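Local coordinates for oxidoreductase, Gfo/Idh/MocA family (Vibrio cholerae, PDB 1XEA), which probably works as a nucleotide-dependent oxidoreductase, binding its dinucleotide cofactor in a Rossmann-type domain; its substrate is not established, at residues Ala137-Gly142 with Thr286-Arg291; Ser174-Arg179 with Asn292-Gln297; Ala198-Gln203 with Glu300-Gln305. All blocks are in the same frame, centred on the assembly; numbering follows the deposited sequence.

Contact 1: Ala137-Gly142 with Thr286-Arg291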
ATOM      1  N   ALA A 137     -16.027  20.046  -6.485  1.00 36.45           N
ATOM      2  CA  ALA A 137     -17.122  20.030  -7.456  1.00 38.77           C
ATOM      3  C   ALA A 137     -17.738  21.415  -7.587  1.00 41.32           C
ATOM      4  O   ALA A 137     -17.875  21.934  -8.690  1.00 42.21           O
ATOM      5  CB  ALA A 137     -18.186  19.031  -7.029  1.00 36.22           C
ATOM      6  N   GLN A 138     -18.093  22.005  -6.449  1.00 43.63           N
ATOM      7  CA  GLN A 138     -18.703  23.319  -6.425  1.00 45.59           C
ATOM      8  C   GLN A 138     -17.717  24.462  -6.620  1.00 44.95           C
ATOM      9  O   GLN A 138     -18.116  25.609  -6.820  1.00 44.89           O
ATOM     10  CB  GLN A 138     -19.437  23.506  -5.116  1.00 48.80           C
ATOM     11  CG  GLN A 138     -20.573  22.551  -4.922  1.00 55.83           C
ATOM     12  CD  GLN A 138     -21.076  22.587  -3.487  1.00 62.24           C
ATOM     13  OE1 GLN A 138     -20.343  22.231  -2.547  1.00 64.63           O
ATOM     14  NE2 GLN A 138     -22.325  23.033  -3.302  1.00 64.08           N
ATOM     15  N   GLN A 139     -16.430  24.146  -6.557  1.00 44.30           N
ATOM     16  CA  GLN A 139     -15.374  25.136  -6.744  1.00 43.66           C
ATOM     17  C   GLN A 139     -15.355  26.205  -5.649  1.00 43.71           C
ATOM     18  O   GLN A 139     -15.315  27.402  -5.929  1.00 42.17           O
ATOM     19  CB  GLN A 139     -15.507  25.774  -8.137  1.00 42.77           C
ATOM     20  CG  GLN A 139     -15.667  24.726  -9.224  1.00 43.23           C
ATOM     21  CD  GLN A 139     -15.321  25.226 -10.608  1.00 43.44           C
ATOM     22  OE1 GLN A 139     -14.238  25.766 -10.832  1.00 44.89           O
ATOM     23  NE2 GLN A 139     -16.234  25.032 -11.555  1.00 43.45           N
ATOM     24  N   GLU A 140     -15.379  25.753  -4.398  1.00 45.82           N
ATOM     25  CA  GLU A 140     -15.337  26.641  -3.241  1.00 48.07           C
ATOM     26  C   GLU A 140     -14.315  26.082  -2.248  1.00 47.32           C
ATOM     27  O   GLU A 140     -13.671  25.070  -2.511  1.00 46.38           O
ATOM     28  CB  GLU A 140     -16.695  26.698  -2.528  1.00 50.45           C
ATOM     29  CG  GLU A 140     -17.909  26.886  -3.413  1.00 56.82           C
ATOM     30  CD  GLU A 140     -19.209  27.000  -2.614  1.00 59.27           C
ATOM     31  OE1 GLU A 140     -19.436  28.059  -1.988  1.00 61.51           O
ATOM     32  OE2 GLU A 140     -19.998  26.027  -2.611  1.00 60.73           O
ATOM     33  N   CYS A 141     -14.185  26.743  -1.103  1.00 46.91           N
ATOM     34  CA  CYS A 141     -13.285  26.293  -0.058  1.00 45.63           C
ATOM     35  C   CYS A 141     -14.096  25.520   0.983  1.00 44.47           C
ATOM     36  O   CYS A 141     -13.581  24.604   1.619  1.00 46.60           O
ATOM     37  CB  CYS A 141     -12.610  27.482   0.602  1.00 46.05           C
ATOM     38  SG  CYS A 141     -11.425  28.311  -0.435  1.00 50.71           S
ATOM     39  N   GLY A 142     -15.360  25.903   1.157  1.00 41.05           N
ATOM     40  CA  GLY A 142     -16.240  25.238   2.102  1.00 38.91           C
ATOM     41  C   GLY A 142     -15.666  24.928   3.474  1.00 38.53           C
ATOM     42  O   GLY A 142     -15.233  25.815   4.213  1.00 37.57           O
ATOM     43  N   THR A 286     -20.289  33.126 -13.990  1.00 54.73           N
ATOM     44  CA  THR A 286     -19.311  34.135 -13.615  1.00 53.53           C
ATOM     45  C   THR A 286     -18.163  33.643 -12.760  1.00 53.16           C
ATOM     46  O   THR A 286     -17.008  33.950 -13.041  1.00 52.75           O
ATOM     47  CB  THR A 286     -19.975  35.273 -12.842  1.00 52.61           C
ATOM     48  OG1 THR A 286     -21.030  35.828 -13.630  1.00 53.80           O
ATOM     49  CG2 THR A 286     -18.960  36.349 -12.516  1.00 53.89           C
ATOM     50  N   HIS A 287     -18.481  32.901 -11.704  1.00 52.61           N
ATOM     51  CA  HIS A 287     -17.449  32.429 -10.800  1.00 51.07           C
ATOM     52  C   HIS A 287     -16.408  31.618 -11.520  1.00 49.00           C
ATOM     53  O   HIS A 287     -15.281  31.496 -11.053  1.00 48.25           O
ATOM     54  CB  HIS A 287     -18.055  31.615  -9.655  1.00 54.13           C
ATOM     55  CG  HIS A 287     -18.644  30.303 -10.074  1.00 55.69           C
ATOM     56  ND1 HIS A 287     -19.792  30.200 -10.832  1.00 57.81           N
ATOM     57  CD2 HIS A 287     -18.267  29.034  -9.792  1.00 55.56           C
ATOM     58  CE1 HIS A 287     -20.098  28.924 -10.994  1.00 56.73           C
ATOM     59  NE2 HIS A 287     -19.188  28.197 -10.373  1.00 56.98           N
ATOM     60  N   ILE A 288     -16.783  31.068 -12.664  1.00 47.03           N
ATOM     61  CA  ILE A 288     -15.841  30.281 -13.432  1.00 46.77           C
ATOM     62  C   ILE A 288     -14.849  31.182 -14.159  1.00 45.44           C
ATOM     63  O   ILE A 288     -13.632  31.038 -14.004  1.00 44.67           O
ATOM     64  CB  ILE A 288     -16.574  29.387 -14.416  1.00 48.11           C
ATOM     65  CG1 ILE A 288     -17.216  28.237 -13.640  1.00 47.70           C
ATOM     66  CG2 ILE A 288     -15.621  28.877 -15.479  1.00 48.66           C
ATOM     67  CD1 ILE A 288     -17.820  27.183 -14.511  1.00 51.34           C
ATOM     68  N   ILE A 289     -15.369  32.115 -14.947  1.00 44.41           N
ATOM     69  CA  ILE A 289     -14.523  33.052 -15.668  1.00 43.00           C
ATOM     70  C   ILE A 289     -13.507  33.685 -14.713  1.00 44.54           C
ATOM     71  O   ILE A 289     -12.310  33.702 -15.002  1.00 45.30           O
ATOM     72  CB  ILE A 289     -15.357  34.172 -16.295  1.00 41.06           C
ATOM     73  CG1 ILE A 289     -16.486  33.575 -17.123  1.00 39.66           C
ATOM     74  CG2 ILE A 289     -14.479  35.052 -17.144  1.00 39.48           C
ATOM     75  CD1 ILE A 289     -17.562  34.555 -17.430  1.00 36.00           C
ATOM     76  N   GLU A 290     -13.988  34.203 -13.581  1.00 45.74           N
ATOM     77  CA  GLU A 290     -13.119  34.843 -12.590  1.00 48.14           C
ATOM     78  C   GLU A 290     -11.996  33.928 -12.132  1.00 46.19           C
ATOM     79  O   GLU A 290     -10.871  34.382 -11.927  1.00 46.41           O
ATOM     80  CB  GLU A 290     -13.918  35.301 -11.360  1.00 51.82           C
ATOM     81  CG  GLU A 290     -14.773  36.555 -11.564  1.00 59.56           C
ATOM     82  CD  GLU A 290     -15.215  37.201 -10.242  1.00 65.60           C
ATOM     83  OE1 GLU A 290     -15.908  36.530  -9.427  1.00 66.21           O
ATOM     84  OE2 GLU A 290     -14.865  38.393 -10.016  1.00 68.51           O
ATOM     85  N   ARG A 291     -12.302  32.644 -11.971  1.00 44.01           N
ATOM     86  CA  ARG A 291     -11.293  31.687 -11.541  1.00 41.01           C
ATOM     87  C   ARG A 291     -10.295  31.515 -12.674  1.00 40.23           C
ATOM     88  O   ARG A 291      -9.085  31.449 -12.452  1.00 39.45           O
ATOM     89  CB  ARG A 291     -11.935  30.341 -11.183  1.00 39.03           C
ATOM     90  CG  ARG A 291     -10.924  29.261 -10.812  1.00 38.02           C
ATOM     91  CD  ARG A 291     -11.574  27.942 -10.413  1.00 37.88           C
ATOM     92  NE  ARG A 291     -10.568  26.900 -10.194  1.00 38.47           N
ATOM     93  CZ  ARG A 291     -10.826  25.691  -9.700  1.00 37.65           C
ATOM     94  NH1 ARG A 291     -12.063  25.357  -9.366  1.00 36.56           N
ATOM     95  NH2 ARG A 291      -9.847  24.816  -9.538  1.00 35.39           N
TER
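Q139 meets H287, I288 and R291 just where helix 134-138 stops. The stop is a Schellman motif: Q139 is its C-prime residue, with a positive phi, and its CB points at the first turns of helix 286-311. The contact thus sets a helix-ending turn of the alpha/beta domain that carries the mixed sheet against the start of the long C-terminal helix.

The polar part is a single weak hydrogen bond, from R291 NH1 to Q139 OE1 at 2.7 Å, strongly bent at N-H...O 122°. R291 spans the gap as a straight arm. Its CG is anti to the backbone N (chi1 176°) and the chain stays extended out to NE, so the guanidinium lands beside the glutamine and not against its own helix. The two side chains cross at about a right angle, with amide and guanidinium planes 64° apart. Q139 CG lies in the guanidinium plane, at its edge, 3.7 Å from R291 NH1.

Beyond the pair, R291 NE forms a salt bridge with D173, probably a firmer hold than the bent bond to Q139. R124 lies close to both R291 and Q139; the carboxylate of D173 probably offsets some of the charge gathered there.

The rest is van der Waals packing. The other branch of the Q139 amide, NE2, turns to I288 and lies against its CG1 at 3.9 Å. I288 also packs on the neighbouring imidazole: CG1 sits 3.8 Å above one face of the H287 ring, offset toward the rim. From the ring itself Q139 NE2 stays further off, approaching obliquely to 4.5 Å from H287 NE2.

Contact 2: Ser174-Arg179 with Asn292-Gln297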
ATOM      1  N   SER A 174      -6.113  24.045  -9.859  1.00 35.96           N
ATOM      2  CA  SER A 174      -6.879  23.038  -9.134  1.00 35.57           C
ATOM      3  C   SER A 174      -7.047  23.359  -7.661  1.00 34.77           C
ATOM      4  O   SER A 174      -7.993  22.911  -7.022  1.00 33.63           O
ATOM      5  CB  SER A 174      -6.215  21.668  -9.280  1.00 36.05           C
ATOM      6  OG  SER A 174      -6.158  21.287 -10.633  1.00 36.36           O
ATOM      7  N   VAL A 175      -6.128  24.150  -7.135  1.00 34.54           N
ATOM      8  CA  VAL A 175      -6.152  24.513  -5.739  1.00 35.76           C
ATOM      9  C   VAL A 175      -6.700  25.910  -5.523  1.00 36.79           C
ATOM     10  O   VAL A 175      -7.125  26.249  -4.424  1.00 35.99           O
ATOM     11  CB  VAL A 175      -4.732  24.432  -5.175  1.00 37.13           C
ATOM     12  CG1 VAL A 175      -4.701  24.950  -3.772  1.00 41.86           C
ATOM     13  CG2 VAL A 175      -4.247  22.988  -5.205  1.00 38.75           C
ATOM     14  N   ASN A 176      -6.694  26.709  -6.590  1.00 39.96           N
ATOM     15  CA  ASN A 176      -7.148  28.102  -6.562  1.00 41.17           C
ATOM     16  C   ASN A 176      -8.661  28.258  -6.358  1.00 42.25           C
ATOM     17  O   ASN A 176      -9.373  28.776  -7.213  1.00 40.14           O
ATOM     18  CB  ASN A 176      -6.719  28.786  -7.856  1.00 41.81           C
ATOM     19  CG  ASN A 176      -6.763  30.284  -7.755  1.00 43.69           C
ATOM     20  OD1 ASN A 176      -7.196  30.834  -6.744  1.00 46.36           O
ATOM     21  ND2 ASN A 176      -6.302  30.961  -8.795  1.00 43.76           N
ATOM     22  N   LEU A 177      -9.130  27.825  -5.195  1.00 45.72           N
ATOM     23  CA  LEU A 177     -10.541  27.869  -4.857  1.00 48.52           C
ATOM     24  C   LEU A 177     -10.969  29.197  -4.239  1.00 51.85           C
ATOM     25  O   LEU A 177     -12.133  29.376  -3.885  1.00 51.96           O
ATOM     26  CB  LEU A 177     -10.849  26.729  -3.890  1.00 47.02           C
ATOM     27  CG  LEU A 177     -10.469  25.317  -4.349  1.00 45.95           C
ATOM     28  CD1 LEU A 177     -10.425  24.398  -3.152  1.00 44.69           C
ATOM     29  CD2 LEU A 177     -11.451  24.811  -5.394  1.00 44.53           C
ATOM     30  N   SER A 178     -10.027  30.123  -4.095  1.00 55.57           N
ATOM     31  CA  SER A 178     -10.321  31.425  -3.500  1.00 58.13           C
ATOM     32  C   SER A 178     -10.127  32.562  -4.503  1.00 59.62           C
ATOM     33  O   SER A 178     -10.184  33.741  -4.144  1.00 60.04           O
ATOM     34  CB  SER A 178      -9.399  31.662  -2.305  1.00 59.72           C
ATOM     35  OG  SER A 178      -8.069  31.912  -2.736  1.00 60.36           O
ATOM     36  N   ARG A 179      -9.888  32.196  -5.757  1.00 61.48           N
ATOM     37  CA  ARG A 179      -9.658  33.168  -6.818  1.00 62.69           C
ATOM     38  C   ARG A 179      -8.515  34.085  -6.419  1.00 62.01           C
ATOM     39  O   ARG A 179      -8.711  35.279  -6.195  1.00 61.65           O
ATOM     40  CB  ARG A 179     -10.912  34.000  -7.087  1.00 65.79           C
ATOM     41  CG  ARG A 179     -12.142  33.181  -7.427  1.00 71.67           C
ATOM     42  CD  ARG A 179     -13.213  34.053  -8.068  1.00 78.39           C
ATOM     43  NE  ARG A 179     -13.357  35.368  -7.420  1.00 86.06           N
ATOM     44  CZ  ARG A 179     -12.738  36.493  -7.799  1.00 88.33           C
ATOM     45  NH1 ARG A 179     -11.910  36.484  -8.837  1.00 89.64           N
ATOM     46  NH2 ARG A 179     -12.969  37.638  -7.159  1.00 88.32           N
ATOM     47  N   ASN A 292     -10.804  31.454 -13.899  1.00 40.86           N
ATOM     48  CA  ASN A 292      -9.922  31.307 -15.051  1.00 42.89           C
ATOM     49  C   ASN A 292      -8.932  32.481 -15.100  1.00 43.42           C
ATOM     50  O   ASN A 292      -7.713  32.286 -15.126  1.00 42.92           O
ATOM     51  CB  ASN A 292     -10.747  31.220 -16.334  1.00 42.55           C
ATOM     52  CG  ASN A 292     -11.543  29.945 -16.403  1.00 43.97           C
ATOM     53  OD1 ASN A 292     -10.991  28.859 -16.289  1.00 47.09           O
ATOM     54  ND2 ASN A 292     -12.837  30.063 -16.573  1.00 45.90           N
ATOM     55  N   LEU A 293      -9.459  33.701 -15.090  1.00 41.27           N
ATOM     56  CA  LEU A 293      -8.615  34.875 -15.111  1.00 39.27           C
ATOM     57  C   LEU A 293      -7.628  34.822 -13.975  1.00 38.14           C
ATOM     58  O   LEU A 293      -6.420  34.894 -14.177  1.00 38.93           O
ATOM     59  CB  LEU A 293      -9.458  36.132 -14.978  1.00 40.76           C
ATOM     60  CG  LEU A 293     -10.172  36.460 -16.282  1.00 42.71           C
ATOM     61  CD1 LEU A 293     -11.266  37.481 -16.029  1.00 43.39           C
ATOM     62  CD2 LEU A 293      -9.161  36.971 -17.296  1.00 40.84           C
ATOM     63  N   ALA A 294      -8.150  34.688 -12.767  1.00 37.23           N
ATOM     64  CA  ALA A 294      -7.305  34.648 -11.589  1.00 37.39           C
ATOM     65  C   ALA A 294      -6.132  33.667 -11.717  1.00 38.57           C
ATOM     66  O   ALA A 294      -4.981  34.021 -11.432  1.00 39.18           O
ATOM     67  CB  ALA A 294      -8.146  34.307 -10.367  1.00 37.14           C
ATOM     68  N   SER A 295      -6.412  32.439 -12.143  1.00 37.96           N
ATOM     69  CA  SER A 295      -5.347  31.445 -12.278  1.00 39.02           C
ATOM     70  C   SER A 295      -4.277  31.846 -13.295  1.00 39.10           C
ATOM     71  O   SER A 295      -3.084  31.584 -13.094  1.00 38.10           O
ATOM     72  CB  SER A 295      -5.932  30.076 -12.637  1.00 39.12           C
ATOM     73  OG  SER A 295      -6.783  29.633 -11.598  1.00 38.45           O
ATOM     74  N   HIS A 296      -4.698  32.469 -14.388  1.00 38.98           N
ATOM     75  CA  HIS A 296      -3.732  32.908 -15.369  1.00 39.51           C
ATOM     76  C   HIS A 296      -3.058  34.176 -14.869  1.00 39.41           C
ATOM     77  O   HIS A 296      -1.880  34.393 -15.126  1.00 38.90           O
ATOM     78  CB  HIS A 296      -4.387  33.150 -16.729  1.00 40.28           C
ATOM     79  CG  HIS A 296      -4.827  31.895 -17.416  1.00 41.79           C
ATOM     80  ND1 HIS A 296      -6.021  31.271 -17.129  1.00 43.79           N
ATOM     81  CD2 HIS A 296      -4.225  31.141 -18.364  1.00 41.39           C
ATOM     82  CE1 HIS A 296      -6.136  30.186 -17.874  1.00 43.90           C
ATOM     83  NE2 HIS A 296      -5.060  30.084 -18.632  1.00 42.26           N
ATOM     84  N   GLN A 297      -3.783  35.012 -14.142  1.00 39.69           N
ATOM     85  CA  GLN A 297      -3.160  36.223 -13.646  1.00 44.21           C
ATOM     86  C   GLN A 297      -2.122  35.838 -12.599  1.00 45.67           C
ATOM     87  O   GLN A 297      -1.048  36.435 -12.530  1.00 46.31           O
ATOM     88  CB  GLN A 297      -4.215  37.169 -13.062  1.00 47.06           C
ATOM     89  CG  GLN A 297      -5.203  37.690 -14.119  1.00 50.68           C
ATOM     90  CD  GLN A 297      -6.309  38.572 -13.537  1.00 51.75           C
ATOM     91  OE1 GLN A 297      -6.905  38.251 -12.505  1.00 51.67           O
ATOM     92  NE2 GLN A 297      -6.602  39.675 -14.217  1.00 52.34           N
TER
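N176 turns its amide to helix 286-311 by holding CG anti to the backbone N (chi1 -163°), while S295 keeps OG anti to its carbonyl carbon, beside the backbone N, within hydrogen-bonding reach of N176 ND2. N176 is the centre of an inverse gamma turn that follows helix 160-175, closed by L177 N to V175 O at 2.7 Å. The turn lifts the asparagine out of the helical path and offers it to the C-terminal helix.

N176 ND2 donates to S295 OG at 3.1 Å with an N-H...O angle of 138°, the hydroxyl lying 30° out of the amide plane. The amide is held at its other end too: OD1 accepts from Q180 N, which helps fix its rotation. S295 OG also lies within hydrogen-bonding distance of D173 OD1 and of R291 O one turn back; its one proton can serve only one of these at a time.

Next to this polar knot A294 CB packs on the R179 backbone, 4.0 Å from R179 C, and near the foot of its side chain, which leaves for a long, weak ion pair with E290. H296 NE2 bonds to L96 N, and H296 ND1 donates to N292 O at 2.8 Å; the oxygen lies almost in the imidazole plane, while ND1 stands well above the carbonyl plane.

Contact 3: Ala198-Gln203 with Glu300-Gln305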
ATOM      1  N   ALA A 198      13.476  23.773 -11.474  1.00 44.42           N
ATOM      2  CA  ALA A 198      13.371  22.379 -11.055  1.00 44.89           C
ATOM      3  C   ALA A 198      12.073  22.155 -10.277  1.00 45.62           C
ATOM      4  O   ALA A 198      11.269  21.307 -10.658  1.00 46.49           O
ATOM      5  CB  ALA A 198      14.585  21.991 -10.207  1.00 44.09           C
ATOM      6  N   ARG A 199      11.867  22.912  -9.199  1.00 45.22           N
ATOM      7  CA  ARG A 199      10.641  22.777  -8.416  1.00 46.45           C
ATOM      8  C   ARG A 199      10.074  24.132  -8.008  1.00 46.14           C
ATOM      9  O   ARG A 199      10.822  25.069  -7.731  1.00 46.49           O
ATOM     10  CB  ARG A 199      10.866  21.944  -7.156  1.00 46.60           C
ATOM     11  CG  ARG A 199      11.564  22.715  -6.092  1.00 47.68           C
ATOM     12  CD  ARG A 199      11.306  22.193  -4.712  1.00 47.59           C
ATOM     13  NE  ARG A 199      11.961  23.089  -3.768  1.00 48.55           N
ATOM     14  CZ  ARG A 199      11.518  24.306  -3.463  1.00 47.04           C
ATOM     15  NH1 ARG A 199      10.408  24.777  -4.012  1.00 47.50           N
ATOM     16  NH2 ARG A 199      12.203  25.079  -2.632  1.00 47.84           N
ATOM     17  N   LEU A 200       8.746  24.213  -7.961  1.00 45.78           N
ATOM     18  CA  LEU A 200       8.024  25.439  -7.608  1.00 44.35           C
ATOM     19  C   LEU A 200       6.976  25.110  -6.548  1.00 44.25           C
ATOM     20  O   LEU A 200       6.263  24.115  -6.666  1.00 45.76           O
ATOM     21  CB  LEU A 200       7.335  26.002  -8.856  1.00 42.28           C
ATOM     22  CG  LEU A 200       6.625  27.342  -8.753  1.00 42.20           C
ATOM     23  CD1 LEU A 200       7.627  28.428  -8.407  1.00 42.14           C
ATOM     24  CD2 LEU A 200       5.937  27.649 -10.065  1.00 39.64           C
ATOM     25  N   ASP A 201       6.885  25.941  -5.518  1.00 43.83           N
ATOM     26  CA  ASP A 201       5.921  25.711  -4.448  1.00 44.39           C
ATOM     27  C   ASP A 201       5.192  26.975  -4.037  1.00 44.48           C
ATOM     28  O   ASP A 201       5.763  27.851  -3.383  1.00 44.56           O
ATOM     29  CB  ASP A 201       6.614  25.110  -3.226  1.00 46.70           C
ATOM     30  CG  ASP A 201       7.090  23.688  -3.464  1.00 50.04           C
ATOM     31  OD1 ASP A 201       6.262  22.842  -3.862  1.00 51.97           O
ATOM     32  OD2 ASP A 201       8.289  23.409  -3.252  1.00 53.04           O
ATOM     33  N   VAL A 202       3.922  27.059  -4.416  1.00 44.74           N
ATOM     34  CA  VAL A 202       3.100  28.211  -4.089  1.00 45.44           C
ATOM     35  C   VAL A 202       2.059  27.821  -3.060  1.00 47.14           C
ATOM     36  O   VAL A 202       1.284  26.887  -3.259  1.00 46.95           O
ATOM     37  CB  VAL A 202       2.390  28.763  -5.329  1.00 45.14           C
ATOM     38  CG1 VAL A 202       1.436  29.876  -4.923  1.00 45.36           C
ATOM     39  CG2 VAL A 202       3.415  29.273  -6.322  1.00 43.82           C
ATOM     40  N   GLN A 203       2.039  28.564  -1.963  1.00 50.23           N
ATOM     41  CA  GLN A 203       1.121  28.294  -0.873  1.00 52.49           C
ATOM     42  C   GLN A 203       0.619  29.587  -0.222  1.00 52.75           C
ATOM     43  O   GLN A 203       1.397  30.504   0.035  1.00 53.35           O
ATOM     44  CB  GLN A 203       1.842  27.411   0.152  1.00 54.21           C
ATOM     45  CG  GLN A 203       1.447  27.649   1.589  1.00 58.07           C
ATOM     46  CD  GLN A 203       2.100  26.678   2.555  1.00 61.01           C
ATOM     47  OE1 GLN A 203       2.082  26.900   3.766  1.00 64.13           O
ATOM     48  NE2 GLN A 203       2.672  25.590   2.031  1.00 60.92           N
ATOM     49  N   GLU A 300       0.987  34.486 -14.204  1.00 49.44           N
ATOM     50  CA  GLU A 300       1.766  35.605 -14.718  1.00 50.44           C
ATOM     51  C   GLU A 300       2.646  36.149 -13.605  1.00 50.50           C
ATOM     52  O   GLU A 300       3.863  36.273 -13.764  1.00 49.93           O
ATOM     53  CB  GLU A 300       0.834  36.713 -15.208  1.00 54.18           C
ATOM     54  CG  GLU A 300       0.831  36.895 -16.717  1.00 58.07           C
ATOM     55  CD  GLU A 300       2.196  37.274 -17.250  1.00 60.30           C
ATOM     56  OE1 GLU A 300       2.763  38.279 -16.763  1.00 60.38           O
ATOM     57  OE2 GLU A 300       2.697  36.569 -18.155  1.00 61.76           O
ATOM     58  N   ALA A 301       2.007  36.461 -12.479  1.00 49.18           N
ATOM     59  CA  ALA A 301       2.679  37.000 -11.306  1.00 47.97           C
ATOM     60  C   ALA A 301       3.833  36.111 -10.881  1.00 49.31           C
ATOM     61  O   ALA A 301       4.941  36.586 -10.632  1.00 50.08           O
ATOM     62  CB  ALA A 301       1.693  37.136 -10.174  1.00 45.26           C
ATOM     63  N   ILE A 302       3.573  34.813 -10.807  1.00 50.72           N
ATOM     64  CA  ILE A 302       4.601  33.866 -10.400  1.00 52.27           C
ATOM     65  C   ILE A 302       5.810  33.918 -11.330  1.00 54.74           C
ATOM     66  O   ILE A 302       6.953  33.983 -10.870  1.00 54.71           O
ATOM     67  CB  ILE A 302       4.030  32.429 -10.340  1.00 50.08           C
ATOM     68  CG1 ILE A 302       2.949  32.366  -9.249  1.00 48.12           C
ATOM     69  CG2 ILE A 302       5.145  31.429 -10.070  1.00 48.00           C
ATOM     70  CD1 ILE A 302       2.160  31.076  -9.200  1.00 46.26           C
ATOM     71  N   CYS A 303       5.552  33.912 -12.635  1.00 57.51           N
ATOM     72  CA  CYS A 303       6.622  33.957 -13.635  1.00 58.89           C
ATOM     73  C   CYS A 303       7.522  35.169 -13.485  1.00 59.54           C
ATOM     74  O   CYS A 303       8.746  35.061 -13.546  1.00 58.42           O
ATOM     75  CB  CYS A 303       6.028  33.963 -15.039  1.00 59.44           C
ATOM     76  SG  CYS A 303       5.621  32.341 -15.650  1.00 61.88           S
ATOM     77  N   GLN A 304       6.899  36.326 -13.298  1.00 61.00           N
ATOM     78  CA  GLN A 304       7.638  37.563 -13.150  1.00 62.34           C
ATOM     79  C   GLN A 304       8.514  37.600 -11.918  1.00 62.76           C
ATOM     80  O   GLN A 304       9.723  37.774 -12.034  1.00 64.36           O
ATOM     81  CB  GLN A 304       6.682  38.745 -13.156  1.00 62.99           C
ATOM     82  CG  GLN A 304       6.246  39.088 -14.567  1.00 65.73           C
ATOM     83  CD  GLN A 304       5.248  40.213 -14.607  1.00 66.47           C
ATOM     84  OE1 GLN A 304       5.500  41.298 -14.086  1.00 68.80           O
ATOM     85  NE2 GLN A 304       4.105  39.967 -15.231  1.00 67.60           N
ATOM     86  N   GLN A 305       7.930  37.431 -10.739  1.00 61.88           N
ATOM     87  CA  GLN A 305       8.741  37.470  -9.538  1.00 61.99           C
ATOM     88  C   GLN A 305       9.963  36.544  -9.625  1.00 61.82           C
ATOM     89  O   GLN A 305      11.022  36.867  -9.087  1.00 62.32           O
ATOM     90  CB  GLN A 305       7.900  37.126  -8.311  1.00 62.16           C
ATOM     91  CG  GLN A 305       8.639  37.380  -7.013  1.00 65.30           C
ATOM     92  CD  GLN A 305       7.767  37.163  -5.784  1.00 68.99           C
ATOM     93  OE1 GLN A 305       7.165  36.102  -5.617  1.00 71.07           O
ATOM     94  NE2 GLN A 305       7.702  38.169  -4.910  1.00 71.45           N
TER
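Between L200, V202 and I302 there is no ring, amide or carboxylate; the flat groups of the two segments point away from the contact. On the helix, the Q304 amide turns an N-H in its own plane to E300 OE1, 2.6 Å from NE2, which meets that oxygen nearly along its C-O axis. On the other face of the strand, R199 NH1 and D201 OD2 form a salt bridge.

The contact itself is a helix laid on a sheet, in the alpha/beta domain. I302 forks over strand 196-206: its CG2 branch touches L200 CD2 at 3.9 Å, and its CD1 tip meets V202 CG2 at 3.6 Å. With CG1 beside the backbone N (chi1 -64°) and CG2 anti to it, the branches diverge, one to each residue. F163 and F168 of helix 160-175 pack on L200, and L172 on I302, while R199 and D201 on the reverse face touch L210 of the second subunit.

All three touching residues are buried and wholly aliphatic, so cohesion here comes from exclusion of water and dispersion, without directional bonds, while the charged groups lie on faces turned away, R199 and D201 toward the second subunit.

From the N terminus the chain first builds the nucleotide-binding domain, then lays down 137-142, 174-179 and 198-203 before meeting their partners in the same order along helix 286-311. Contact 1 closes the longest loop, with 143 residues between its segments, contact 2 one of 112 and contact 3 one of 96. None nests inside another; every pair crosses. Contacts 1 and 2 touch, their centres about 9 Å apart, and D173 of helix 160-175 links them. Contact 3 lies about 14 Å centre to centre from contact 2. One helix thereby ties a helix-ending turn, the end of helix 160-175 and sheet strand 196-206 together.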